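Long-range contacts in dehydrogenase (Chromobacterium violaceum, PDB 3Q2I), which binds NADH and UDP-GlcNAcA and probably oxidises this sugar nucleotide during biosynthesis of 2,3-diacetamido-2,3-dideoxy-D-mannuronic acid: residues Gln142-Ala147 with Asp200-Pro205; Lys151-Ile156 with Trp277-Pro282; Leu216-Glu221 with Thr243-Pro248; Arg12-Ala17 with Thr314-Ala319. All blocks are in the same frame, centred on the assembly; numbering follows the deposited sequence. Where two conformers were deposited one is given.

Interaction 1: residues Gln142-Ala147 with Asp200-Pro205; sequences QLLKRA and DWLIGP
Lys-145 of helix 139-149 stretches along the indole of Trp-201 on helix 193-203, joining two helices that pack on one face of the mixed beta sheet in the C-terminal alpha/beta domain. Its CB sits 3.9 Å from Leu-202 CD2, and CG is equally close to Trp-201 CZ2. The chain turns at chi2 (69°), which brings its outer half over the indole. CD then lies over the face of the five-membered ring, 4.1 Å from its centroid in a CH-pi contact, and CE comes within 3.5 Å of Trp-201 NE1. At the tip, NZ donates a 2.9 Å hydrogen bond to Trp-201 O in the last turn of its helix, while keeping an off-centre cation-pi contact with the same ring. One residue thus supplies both the pi face and the carbonyl that hold the ammonium. Gln-142 NE2 approaches the indole at its edge, near the ring plane, but spends its hydrogen bond on Arg-136 O; Arg-136 itself makes a cation-pi contact with Trp-201. Nearer the sheet, where Leu-144 meets Ile-255 and Ile-257, the leucines touch methyl to methyl: Leu-144 CD1 lies 3.9 Å from Leu-202 CD1.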
loop_
_atom_site.group_PDB
_atom_site.type_symbol
_atom_site.label_atom_id
_atom_site.label_comp_id
_atom_site.label_asym_id
_atom_site.label_seq_id
_atom_site.Cartn_x
_atom_site.Cartn_y
_atom_site.Cartn_z
ATOM N N GLN A 142 -1.583 40.449 13.078
ATOM C CA GLN A 142 -1.234 41.437 12.057
ATOM C C GLN A 142 0.236 41.777 11.925
ATOM O O GLN A 142 0.757 41.828 10.811
ATOM C CB GLN A 142 -2.092 42.692 12.250
ATOM C CG GLN A 142 -3.511 42.496 11.729
ATOM C CD GLN A 142 -3.597 42.212 10.231
ATOM O OE1 GLN A 142 -3.052 42.966 9.439
ATOM N NE2 GLN A 142 -4.274 41.123 9.833
ATOM N N LEU A 143 0.944 41.964 13.032
ATOM C CA LEU A 143 2.378 42.174 12.911
ATOM C C LEU A 143 3.110 40.990 12.284
ATOM O O LEU A 143 4.010 41.177 11.478
ATOM C CB LEU A 143 3.024 42.451 14.281
ATOM C CG LEU A 143 2.955 43.911 14.743
ATOM C CD1 LEU A 143 3.321 44.027 16.246
ATOM C CD2 LEU A 143 3.949 44.657 13.898
ATOM N N LEU A 144 2.796 39.782 12.757
ATOM C CA LEU A 144 3.309 38.562 12.148
ATOM C C LEU A 144 3.013 38.575 10.656
ATOM O O LEU A 144 3.905 38.318 9.845
ATOM C CB LEU A 144 2.616 37.326 12.756
ATOM C CG LEU A 144 3.248 36.714 14.001
ATOM C CD1 LEU A 144 2.382 35.587 14.542
ATOM C CD2 LEU A 144 4.683 36.272 13.740
ATOM N N LYS A 145 1.762 38.827 10.285
ATOM C CA LYS A 145 1.449 38.824 8.860
ATOM C C LYS A 145 2.293 39.847 8.080
ATOM O O LYS A 145 2.812 39.577 6.985
ATOM C CB LYS A 145 -0.045 39.042 8.623
ATOM C CG LYS A 145 -0.430 39.035 7.140
ATOM C CD LYS A 145 -0.312 37.651 6.461
ATOM C CE LYS A 145 -0.902 37.659 5.036
ATOM N NZ LYS A 145 -0.758 36.366 4.293
ATOM N N ARG A 146 2.410 41.041 8.651
ATOM C CA ARG A 146 3.252 42.060 8.042
ATOM C C ARG A 146 4.707 41.619 7.901
ATOM O O ARG A 146 5.340 41.809 6.850
ATOM C CB ARG A 146 3.080 43.381 8.801
ATOM C CG ARG A 146 1.778 44.066 8.448
ATOM C CD ARG A 146 1.425 45.230 9.390
ATOM N NE ARG A 146 2.482 46.243 9.461
ATOM C CZ ARG A 146 2.697 47.030 10.513
ATOM N NH1 ARG A 146 1.934 46.941 11.593
ATOM N NH2 ARG A 146 3.689 47.911 10.494
ATOM N N ALA A 147 5.249 40.990 8.945
ATOM C CA ALA A 147 6.616 40.506 8.851
ATOM C C ALA A 147 6.757 39.506 7.713
ATOM O O ALA A 147 7.737 39.537 6.990
ATOM C CB ALA A 147 7.097 39.930 10.189
ATOM N N ASP A 200 -1.739 28.024 6.589
ATOM C CA ASP A 200 -1.695 28.528 5.238
ATOM C C ASP A 200 -1.605 30.078 5.208
ATOM O O ASP A 200 -0.820 30.616 4.422
ATOM C CB ASP A 200 -2.963 28.076 4.481
ATOM C CG ASP A 200 -2.964 28.542 3.032
ATOM O OD1 ASP A 200 -3.354 29.713 2.774
ATOM O OD2 ASP A 200 -2.446 27.847 2.144
ATOM N N TRP A 201 -2.322 30.763 6.108
ATOM C CA TRP A 201 -2.445 32.243 5.997
ATOM C C TRP A 201 -1.103 32.880 6.322
ATOM O O TRP A 201 -0.675 33.780 5.591
ATOM C CB TRP A 201 -3.486 32.722 6.998
ATOM C CG TRP A 201 -3.592 34.220 7.030
ATOM C CD1 TRP A 201 -3.887 35.040 5.976
ATOM C CD2 TRP A 201 -3.503 35.057 8.200
ATOM N NE1 TRP A 201 -3.901 36.355 6.417
ATOM C CE2 TRP A 201 -3.674 36.388 7.768
ATOM C CE3 TRP A 201 -3.271 34.817 9.553
ATOM C CZ2 TRP A 201 -3.625 37.479 8.654
ATOM C CZ3 TRP A 201 -3.234 35.890 10.431
ATOM C CH2 TRP A 201 -3.410 37.203 9.972
ATOM N N LEU A 202 -0.404 32.414 7.361
ATOM C CA LEU A 202 0.888 33.048 7.669
ATOM C C LEU A 202 1.997 32.361 6.925
ATOM O O LEU A 202 2.866 33.041 6.403
ATOM C CB LEU A 202 1.258 33.046 9.142
ATOM C CG LEU A 202 0.333 33.858 10.051
ATOM C CD1 LEU A 202 0.803 33.704 11.486
ATOM C CD2 LEU A 202 0.470 35.342 9.607
ATOM N N ILE A 203 2.049 31.022 6.942
ATOM C CA ILE A 203 3.267 30.391 6.462
ATOM C C ILE A 203 3.280 30.065 4.973
ATOM O O ILE A 203 4.328 30.090 4.339
ATOM C CB ILE A 203 3.676 29.123 7.313
ATOM C CG1 ILE A 203 3.452 29.378 8.798
ATOM C CG2 ILE A 203 4.994 28.454 6.876
ATOM C CD1 ILE A 203 4.371 30.424 9.439
ATOM N N GLY A 204 2.108 29.800 4.404
ATOM C CA GLY A 204 2.036 29.583 2.959
ATOM C C GLY A 204 1.486 28.193 2.600
ATOM O O GLY A 204 0.987 27.463 3.461
ATOM N N PRO A 205 1.549 27.844 1.314
ATOM C CA PRO A 205 0.908 26.612 0.865
ATOM C C PRO A 205 1.526 25.384 1.516
ATOM O O PRO A 205 2.743 25.215 1.490
ATOM C CB PRO A 205 1.215 26.595 -0.632
ATOM C CG PRO A 205 1.387 28.098 -0.988
ATOM C CD PRO A 205 2.068 28.668 0.201
#

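Interaction 2: residues Lys151-Ile156 with Trp277-Pro282; sequences KRFGRI and WEFSEP
Arg-152 lays its guanidinium flat on the ring of Phe-279, and this stacked cation-pi pair is the centre of the contact. The two planes are 24° apart, with Arg-152 CZ 4.0 Å from the ring centroid and shifted toward the rim. A bend at chi3 (70°) folds the end of the arginine over the ring, while its CB rests 3.6 Å from Phe-279 CE1.

Phe-279 is also half of a T-shaped aromatic pair. Its edge, led by CE1 and CZ, points into the face of Phe-153, with CE1 over the middle of that ring, the planes at 69° and the centroids 5.0 Å apart. One ring therefore offers its face to a cation and its edge to a second aromatic.

Among the polar bonds, Glu-281 O lies close to the guanidinium plane and takes a fairly straight 3.1 Å hydrogen bond from Arg-152 NH1. NH2 makes a salt bridge with Asp-286, whose OD1 also accepts from Trp-277 NE1. A water donates to Arg-152 O at 2.7 Å, bridging this backbone carbonyl to the side-chain hydroxyl of Ser-280.

A type I beta turn, 151-154, follows the Schellman motif that ends helix 139-149, and strand 273-279 is the outermost strand of the mixed sheet within the chain. Phe-153 and Phe-279 both pack on Val-264 of the adjoining strand 262-267, and Phe-153 also reaches Met-148 of the helix and Ile-257 of strand 252-259.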
loop_
_atom_site.group_PDB
_atom_site.type_symbol
_atom_site.label_atom_id
_atom_site.label_comp_id
_atom_site.label_asym_id
_atom_site.label_seq_id
_atom_site.Cartn_x
_atom_site.Cartn_y
_atom_site.Cartn_z
ATOM N N LYS A 151 8.859 39.652 3.914
ATOM C CA LYS A 151 9.934 38.650 3.857
ATOM C C LYS A 151 11.018 38.825 4.919
ATOM O O LYS A 151 12.189 38.556 4.676
ATOM C CB LYS A 151 10.541 38.590 2.452
ATOM C CG LYS A 151 9.497 38.830 1.385
ATOM C CD LYS A 151 9.993 38.505 -0.016
ATOM C CE LYS A 151 8.836 37.992 -0.871
ATOM N NZ LYS A 151 9.239 36.768 -1.640
ATOM N N ARG A 152 10.637 39.241 6.116
ATOM C CA ARG A 152 11.629 39.489 7.147
ATOM C C ARG A 152 12.344 38.213 7.607
ATOM O O ARG A 152 13.464 38.280 8.105
ATOM C CB ARG A 152 10.994 40.228 8.323
ATOM C CG ARG A 152 10.425 41.599 7.925
ATOM C CD ARG A 152 10.019 42.349 9.173
ATOM N NE ARG A 152 11.209 42.755 9.931
ATOM C CZ ARG A 152 11.156 43.233 11.170
ATOM N NH1 ARG A 152 12.281 43.556 11.793
ATOM N NH2 ARG A 152 9.998 43.287 11.822
ATOM N N PHE A 153 11.712 37.050 7.434
ATOM C CA PHE A 153 12.347 35.821 7.917
ATOM C C PHE A 153 13.331 35.236 6.896
ATOM O O PHE A 153 14.117 34.332 7.209
ATOM C CB PHE A 153 11.290 34.739 8.230
ATOM C CG PHE A 153 10.410 35.064 9.408
ATOM C CD1 PHE A 153 10.739 34.620 10.687
ATOM C CD2 PHE A 153 9.207 35.726 9.233
ATOM C CE1 PHE A 153 9.905 34.858 11.765
ATOM C CE2 PHE A 153 8.387 35.988 10.299
ATOM C CZ PHE A 153 8.723 35.562 11.579
ATOM N N GLY A 154 13.281 35.700 5.652
ATOM C CA GLY A 154 13.888 34.961 4.556
ATOM C C GLY A 154 13.218 33.579 4.525
ATOM O O GLY A 154 12.033 33.466 4.774
ATOM N N ARG A 155 13.980 32.556 4.174
ATOM C CA ARG A 155 13.425 31.201 4.024
ATOM C C ARG A 155 12.913 30.716 5.382
ATOM O O ARG A 155 13.648 30.767 6.351
ATOM C CB ARG A 155 14.519 30.268 3.489
ATOM C CG ARG A 155 14.009 28.825 3.331
ATOM C CD ARG A 155 14.925 27.888 2.560
ATOM N NE ARG A 155 14.127 26.764 2.047
ATOM C CZ ARG A 155 14.593 25.799 1.264
ATOM N NH1 ARG A 155 13.788 24.822 0.871
ATOM N NH2 ARG A 155 15.861 25.814 0.872
ATOM N N ILE A 156 11.677 30.213 5.455
ATOM C CA ILE A 156 11.161 29.634 6.692
ATOM C C ILE A 156 11.600 28.178 6.825
ATOM O O ILE A 156 11.551 27.421 5.845
ATOM C CB ILE A 156 9.607 29.648 6.730
ATOM C CG1 ILE A 156 9.078 31.045 6.383
ATOM C CG2 ILE A 156 9.049 29.073 8.012
ATOM C CD1 ILE A 156 9.469 32.034 7.378
ATOM N N TRP A 277 11.193 38.192 19.430
ATOM C CA TRP A 277 11.035 38.997 18.230
ATOM C C TRP A 277 12.380 39.470 17.688
ATOM O O TRP A 277 12.849 40.579 18.010
ATOM C CB TRP A 277 10.063 40.173 18.469
ATOM C CG TRP A 277 9.607 40.860 17.186
ATOM C CD1 TRP A 277 10.230 41.899 16.555
ATOM C CD2 TRP A 277 8.427 40.576 16.424
ATOM N NE1 TRP A 277 9.535 42.247 15.422
ATOM C CE2 TRP A 277 8.412 41.463 15.328
ATOM C CE3 TRP A 277 7.410 39.623 16.541
ATOM C CZ2 TRP A 277 7.403 41.434 14.344
ATOM C CZ3 TRP A 277 6.420 39.593 15.572
ATOM C CH2 TRP A 277 6.415 40.498 14.498
ATOM N N GLU A 278 13.076 38.619 16.955
ATOM C CA GLU A 278 14.469 38.863 16.605
ATOM C C GLU A 278 14.721 38.730 15.101
ATOM O O GLU A 278 14.567 37.651 14.506
ATOM C CB GLU A 278 15.404 37.973 17.452
ATOM C CG GLU A 278 16.863 38.016 17.029
ATOM C CD GLU A 278 17.856 37.494 18.078
ATOM O OE1 GLU A 278 19.061 37.821 17.950
ATOM O OE2 GLU A 278 17.455 36.766 19.021
ATOM N N PHE A 279 15.052 39.848 14.462
ATOM C CA PHE A 279 15.278 39.869 13.020
ATOM C C PHE A 279 16.668 40.364 12.644
ATOM O O PHE A 279 17.275 41.117 13.426
ATOM C CB PHE A 279 14.189 40.684 12.328
ATOM C CG PHE A 279 12.838 40.030 12.352
ATOM C CD1 PHE A 279 12.499 39.072 11.403
ATOM C CD2 PHE A 279 11.916 40.357 13.329
ATOM C CE1 PHE A 279 11.240 38.469 11.437
ATOM C CE2 PHE A 279 10.676 39.759 13.397
ATOM C CZ PHE A 279 10.327 38.809 12.410
ATOM N N SER A 280 17.172 39.959 11.483
ATOM C CA SER A 280 18.527 40.321 11.081
ATOM C C SER A 280 18.629 41.813 10.777
ATOM O O SER A 280 19.701 42.388 10.970
ATOM C CB SER A 280 19.052 39.500 9.903
ATOM O OG SER A 280 18.368 39.795 8.704
ATOM N N GLU A 281 17.534 42.410 10.294
ATOM C CA GLU A 281 17.429 43.867 10.176
ATOM C C GLU A 281 16.151 44.496 10.739
ATOM O O GLU A 281 15.042 44.003 10.515
ATOM C CB GLU A 281 17.636 44.315 8.731
ATOM C CG GLU A 281 17.365 43.233 7.718
ATOM C CD GLU A 281 18.268 43.384 6.527
ATOM O OE1 GLU A 281 18.862 42.374 6.086
ATOM O OE2 GLU A 281 18.398 44.537 6.061
ATOM N N PRO A 282 16.306 45.613 11.473
ATOM C CA PRO A 282 15.185 46.270 12.140
ATOM C C PRO A 282 14.207 46.779 11.095
ATOM O O PRO A 282 14.562 46.822 9.920
ATOM C CB PRO A 282 15.864 47.434 12.870
ATOM C CG PRO A 282 17.060 47.731 12.019
ATOM C CD PRO A 282 17.563 46.358 11.663
HETATM O O HOH W 1 15.354 40.222 8.412
#

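Interaction 3: residues Leu216-Glu221 with Thr243-Pro248; sequences LARNIE and TMLTYP
Leu-245 lies along Arg-218, with its CD2 methyl against one face of the guanidinium. The two side chains run past each other in opposite directions where two loops meet at one end of the C-terminal domain's mixed beta sheet: residues 216-221 join strands 206-214 and 225-232, and the loop 243-248 leads out of strand 237-243. In the conformer described here, one of two modelled for Arg-218, Leu-245 CD2 lies over the middle of the group, 3.6 Å from CZ. A bend at chi2 (-73°) brings the arginine back alongside the leucine, and its NE donates to Arg-167 O, so the polar end is held from outside the two loops. Arg-167 belongs to the UDP-sugar pocket, which puts the contact near that site, the Met-244 side chain being about 6 Å from the bound sugar nucleotide.

The leucine's other branch, Leu-245 CD1, meets Leu-216 CB at 3.8 Å, and Ala-217 CB lies against both methyls. Asp-224 accepts from the backbone nitrogens of Leu-216, Ala-217 and Arg-218, and Tyr-157 of a neighbouring subunit packs against Leu-245. In an ST turn, Leu-245 N donates to Thr-243 OG1 at 3.0 Å with an N-H...O angle of 144°.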
loop_
_atom_site.group_PDB
_atom_site.type_symbol
_atom_site.label_atom_id
_atom_site.label_comp_id
_atom_site.label_asym_id
_atom_site.label_seq_id
_atom_site.Cartn_x
_atom_site.Cartn_y
_atom_site.Cartn_z
ATOM N N LEU A 216 -8.983 11.150 24.511
ATOM C CA LEU A 216 -8.311 10.569 25.679
ATOM C C LEU A 216 -9.086 10.658 26.988
ATOM O O LEU A 216 -8.770 9.957 27.962
ATOM C CB LEU A 216 -6.911 11.141 25.902
ATOM C CG LEU A 216 -6.047 10.930 24.659
ATOM C CD1 LEU A 216 -4.682 11.586 24.872
ATOM C CD2 LEU A 216 -5.820 9.407 24.464
ATOM N N ALA A 217 -10.095 11.525 27.015
ATOM C CA ALA A 217 -10.823 11.660 28.302
ATOM C C ALA A 217 -12.278 12.002 28.138
ATOM O O ALA A 217 -13.097 11.565 28.938
ATOM C CB ALA A 217 -10.201 12.684 29.187
ATOM N N ARG A 218 -12.646 12.826 27.167
ATOM C CA ARG A 218 -14.048 13.250 27.111
ATOM C C ARG A 218 -14.967 12.198 26.516
ATOM O O ARG A 218 -14.527 11.317 25.774
ATOM C CB ARG A 218 -14.165 14.571 26.355
ATOM C CG ARG A 218 -13.377 15.653 27.038
ATOM C CD ARG A 218 -14.058 16.132 28.357
ATOM N NE ARG A 218 -13.145 17.062 29.003
ATOM C CZ ARG A 218 -12.286 16.746 29.967
ATOM N NH1 ARG A 218 -12.298 15.511 30.477
ATOM N NH2 ARG A 218 -11.490 17.681 30.475
ATOM N N ASN A 219 -16.245 12.260 26.881
ATOM C CA ASN A 219 -17.242 11.362 26.352
ATOM C C ASN A 219 -17.933 11.987 25.144
ATOM O O ASN A 219 -19.029 12.563 25.225
ATOM C CB ASN A 219 -18.239 11.000 27.467
ATOM C CG ASN A 219 -17.589 10.126 28.531
ATOM O OD1 ASN A 219 -16.916 9.145 28.206
ATOM N ND2 ASN A 219 -17.790 10.476 29.808
ATOM N N ILE A 220 -17.231 11.913 24.013
ATOM C CA ILE A 220 -17.614 12.530 22.755
ATOM C C ILE A 220 -16.990 11.640 21.674
ATOM O O ILE A 220 -16.133 10.855 21.998
ATOM C CB ILE A 220 -17.028 13.934 22.594
ATOM C CG1 ILE A 220 -15.495 13.928 22.768
ATOM C CG2 ILE A 220 -17.642 14.887 23.627
ATOM C CD1 ILE A 220 -14.881 15.309 22.746
ATOM N N GLU A 221 -17.408 11.815 20.443
ATOM C CA GLU A 221 -16.833 10.955 19.400
ATOM C C GLU A 221 -15.687 11.633 18.656
ATOM O O GLU A 221 -14.860 10.921 18.103
ATOM C CB GLU A 221 -17.934 10.472 18.480
ATOM C CG GLU A 221 -18.325 11.575 17.533
ATOM C CD GLU A 221 -19.299 11.076 16.492
ATOM O OE1 GLU A 221 -20.101 11.924 16.021
ATOM O OE2 GLU A 221 -19.223 9.846 16.165
ATOM N N THR A 243 -4.631 20.212 22.809
ATOM C CA THR A 243 -5.467 19.373 23.655
ATOM C C THR A 243 -6.460 20.263 24.363
ATOM O O THR A 243 -6.141 21.434 24.574
ATOM C CB THR A 243 -4.697 18.548 24.710
ATOM O OG1 THR A 243 -5.603 17.680 25.421
ATOM C CG2 THR A 243 -3.844 19.475 25.607
ATOM N N MET A 244 -7.645 19.728 24.621
ATOM C CA MET A 244 -8.673 20.404 25.459
ATOM C C MET A 244 -8.637 19.827 26.874
ATOM O O MET A 244 -9.573 20.048 27.662
ATOM C CB MET A 244 -10.065 20.268 24.829
ATOM C CG MET A 244 -10.221 20.980 23.504
ATOM S SD MET A 244 -9.794 22.735 23.524
ATOM C CE MET A 244 -8.437 22.859 22.364
ATOM N N LEU A 245 -7.587 19.094 27.216
ATOM C CA LEU A 245 -7.590 18.365 28.497
ATOM C C LEU A 245 -6.580 18.984 29.455
ATOM O O LEU A 245 -6.156 18.307 30.396
ATOM C CB LEU A 245 -7.155 16.900 28.290
ATOM C CG LEU A 245 -8.044 16.147 27.306
ATOM C CD1 LEU A 245 -7.574 14.697 27.209
ATOM C CD2 LEU A 245 -9.531 16.268 27.660
ATOM N N THR A 246 -6.233 20.258 29.279
ATOM C CA THR A 246 -5.120 20.831 30.037
ATOM C C THR A 246 -5.522 21.075 31.508
ATOM O O THR A 246 -6.621 21.584 31.801
ATOM C CB THR A 246 -4.718 22.175 29.450
ATOM O OG1 THR A 246 -4.430 22.016 28.035
ATOM C CG2 THR A 246 -3.482 22.695 30.163
ATOM N N TYR A 247 -4.619 20.685 32.397
ATOM C CA TYR A 247 -4.832 20.884 33.851
ATOM C C TYR A 247 -4.273 22.208 34.285
ATOM O O TYR A 247 -3.098 22.471 34.090
ATOM C CB TYR A 247 -4.144 19.781 34.669
ATOM C CG TYR A 247 -4.272 20.079 36.156
ATOM C CD1 TYR A 247 -5.456 19.816 36.816
ATOM C CD2 TYR A 247 -3.241 20.701 36.823
ATOM C CE1 TYR A 247 -5.610 20.153 38.155
ATOM C CE2 TYR A 247 -3.375 21.021 38.167
ATOM C CZ TYR A 247 -4.547 20.757 38.791
ATOM O OH TYR A 247 -4.647 21.123 40.127
ATOM N N PRO A 248 -5.126 23.047 34.919
ATOM C CA PRO A 248 -6.539 22.898 35.216
ATOM C C PRO A 248 -7.375 23.925 34.465
ATOM O O PRO A 248 -8.604 23.929 34.610
ATOM C CB PRO A 248 -6.594 23.291 36.700
ATOM C CG PRO A 248 -5.603 24.380 36.762
ATOM C CD PRO A 248 -4.507 24.102 35.743
#

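Interaction 4: residues Arg12-Ala17 with Thr314-Ala319; sequences RKIRFA and TMRGEA
The start of strand 14-19 passes the C-terminal end of helix 304-315, with Ile-14 CA and Met-315 CA 7.4 Å apart. Just beyond that point the helix closes in a Schellman motif, in which Gly-317, at positive phi, donates from N to Thr-314 O at 3.1 Å.

Arg-316 supplies the polar link, its chain bent at chi2 (-107°) to bring the guanidinium back to Arg-12. Its NH2 gives a short 2.6 Å bond to Arg-12 O, arriving almost along the C=O axis although the oxygen lies 23° out of the guanidinium plane. NH1 adds a weak bond to the same oxygen, so one carbonyl takes both terminal nitrogens. NH2 donates to Ile-9 O as well, tying the residues ahead of the strand to the helix end from two points. Ile-14 packs against one face of the guanidinium: its CD1 makes the closest approaches, 3.5 Å from Arg-316 NH2 and 3.7 Å from Met-315 CB, with CG1 also near the guanidinium and CG2 near Met-315 CG. Arg-12 turns its own side chain elsewhere, with NH1 bonded to Lys-13 O and paired with Asp-77.

In the NAD-binding Rossmann fold, strand 14-19 runs between strands 39-45 and 78-81 of the parallel sheet. Met-315 packs on Ile-78 of the second of these, and Phe-16 meets Tyr-308, one face of the strand lying against helix 304-315.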
loop_
_atom_site.group_PDB
_atom_site.type_symbol
_atom_site.label_atom_id
_atom_site.label_comp_id
_atom_site.label_asym_id
_atom_site.label_seq_id
_atom_site.Cartn_x
_atom_site.Cartn_y
_atom_site.Cartn_z
ATOM N N ARG A 12 -28.871 53.608 2.174
ATOM C CA ARG A 12 -29.594 53.029 3.292
ATOM C C ARG A 12 -28.576 52.257 4.131
ATOM O O ARG A 12 -27.409 52.115 3.763
ATOM C CB ARG A 12 -30.720 52.117 2.793
ATOM C CG ARG A 12 -30.299 51.124 1.711
ATOM C CD ARG A 12 -31.400 50.102 1.481
ATOM N NE ARG A 12 -31.054 49.078 0.505
ATOM C CZ ARG A 12 -30.446 47.932 0.819
ATOM N NH1 ARG A 12 -30.064 47.688 2.069
ATOM N NH2 ARG A 12 -30.202 47.044 -0.130
ATOM N N LYS A 13 -28.998 51.790 5.294
ATOM C CA LYS A 13 -28.146 50.858 6.021
ATOM C C LYS A 13 -28.157 49.511 5.283
ATOM O O LYS A 13 -29.132 49.156 4.615
ATOM C CB LYS A 13 -28.660 50.719 7.451
ATOM C CG LYS A 13 -28.497 51.997 8.284
ATOM C CD LYS A 13 -29.394 51.953 9.503
ATOM C CE LYS A 13 -29.242 53.213 10.357
ATOM N NZ LYS A 13 -30.066 53.114 11.599
ATOM N N ILE A 14 -27.054 48.770 5.396
ATOM C CA ILE A 14 -27.070 47.339 5.044
ATOM C C ILE A 14 -27.966 46.516 5.979
ATOM O O ILE A 14 -27.940 46.698 7.200
ATOM C CB ILE A 14 -25.646 46.738 5.121
ATOM C CG1 ILE A 14 -24.618 47.694 4.495
ATOM C CG2 ILE A 14 -25.634 45.331 4.491
ATOM C CD1 ILE A 14 -24.903 47.999 3.006
ATOM N N ARG A 15 -28.743 45.609 5.402
ATOM C CA ARG A 15 -29.700 44.832 6.146
ATOM C C ARG A 15 -29.163 43.418 6.387
ATOM O O ARG A 15 -28.690 42.790 5.433
ATOM C CB ARG A 15 -31.030 44.823 5.411
ATOM C CG ARG A 15 -31.537 46.273 5.279
ATOM C CD ARG A 15 -32.816 46.343 4.502
ATOM N NE ARG A 15 -32.629 46.234 3.058
ATOM C CZ ARG A 15 -33.590 46.510 2.180
ATOM N NH1 ARG A 15 -34.777 46.907 2.617
ATOM N NH2 ARG A 15 -33.376 46.390 0.875
ATOM N N PHE A 16 -29.218 42.981 7.640
ATOM C CA PHE A 16 -28.780 41.624 8.045
ATOM C C PHE A 16 -29.943 40.771 8.536
ATOM O O PHE A 16 -30.878 41.252 9.194
ATOM C CB PHE A 16 -27.744 41.773 9.140
ATOM C CG PHE A 16 -26.406 42.292 8.664
ATOM C CD1 PHE A 16 -25.408 41.409 8.256
ATOM C CD2 PHE A 16 -26.164 43.657 8.527
ATOM C CE1 PHE A 16 -24.195 41.890 7.807
ATOM C CE2 PHE A 16 -24.950 44.145 8.088
ATOM C CZ PHE A 16 -23.964 43.260 7.698
ATOM N N ALA A 17 -29.914 39.464 8.256
ATOM C CA ALA A 17 -30.799 38.535 8.946
ATOM C C ALA A 17 -29.873 37.511 9.615
ATOM O O ALA A 17 -28.702 37.335 9.179
ATOM C CB ALA A 17 -31.733 37.830 7.983
ATOM N N THR A 314 -17.561 46.044 2.141
ATOM C CA THR A 314 -17.701 45.313 0.889
ATOM C C THR A 314 -19.046 45.630 0.264
ATOM O O THR A 314 -19.144 45.812 -0.960
ATOM C CB THR A 314 -17.581 43.760 1.162
ATOM O OG1 THR A 314 -16.263 43.522 1.649
ATOM C CG2 THR A 314 -17.837 42.929 -0.099
ATOM N N MET A 315 -20.101 45.636 1.062
ATOM C CA MET A 315 -21.454 45.835 0.547
ATOM C C MET A 315 -21.624 47.263 -0.017
ATOM O O MET A 315 -22.422 47.480 -0.941
ATOM C CB MET A 315 -22.487 45.577 1.633
ATOM C CG MET A 315 -22.567 44.121 2.108
ATOM S SD MET A 315 -22.525 42.926 0.751
ATOM C CE MET A 315 -24.245 43.039 0.402
ATOM N N ARG A 316 -20.768 48.157 0.460
ATOM C CA ARG A 316 -20.825 49.569 0.038
ATOM C C ARG A 316 -19.869 49.857 -1.103
ATOM O O ARG A 316 -19.719 51.014 -1.520
ATOM C CB ARG A 316 -20.495 50.475 1.214
ATOM C CG ARG A 316 -21.635 50.547 2.163
ATOM C CD ARG A 316 -22.365 51.851 2.123
ATOM N NE ARG A 316 -22.909 51.971 3.464
ATOM C CZ ARG A 316 -24.173 51.715 3.777
ATOM N NH1 ARG A 316 -24.553 51.801 5.043
ATOM N NH2 ARG A 316 -25.054 51.445 2.821
ATOM N N GLY A 317 -19.233 48.819 -1.639
ATOM C CA GLY A 317 -18.277 48.983 -2.725
ATOM C C GLY A 317 -16.919 49.505 -2.314
ATOM O O GLY A 317 -16.071 49.765 -3.175
ATOM N N GLU A 318 -16.662 49.603 -1.005
ATOM C CA GLU A 318 -15.483 50.264 -0.492
ATOM C C GLU A 318 -14.322 49.302 -0.268
ATOM O O GLU A 318 -13.159 49.686 -0.106
ATOM C CB GLU A 318 -15.859 50.945 0.822
ATOM C CG GLU A 318 -16.965 51.992 0.645
ATOM C CD GLU A 318 -17.499 52.528 1.980
ATOM O OE1 GLU A 318 -17.426 51.828 3.011
ATOM O OE2 GLU A 318 -17.995 53.676 2.021
ATOM N N ALA A 319 -14.639 48.016 -0.251
ATOM C CA ALA A 319 -13.558 47.049 -0.146
ATOM C C ALA A 319 -14.041 45.723 -0.697
ATOM O O ALA A 319 -15.174 45.599 -1.165
ATOM C CB ALA A 319 -13.152 46.878 1.301
#

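How the interactions relate
Interactions 1 and 2 are neighbours, with centres 13 Å apart and segments that alternate along the chain. Ala-147 O probably accepts from Arg-152 N, and Leu-143 packs on Trp-277, so helix 139-149 and its following turn pack against the edge strand 273-279 of the mixed sheet. Interaction 3 belongs to the same C-terminal domain but lies about 30 Å from interaction 1, centre to centre, in loops by the sugar-nucleotide pocket; it opens after interaction 1 closes and is nested inside interaction 2, and both 2 and 3 touch one neighbouring subunit. Interaction 4 encloses the other three and packs a helix from late in the chain against the Rossmann sheet.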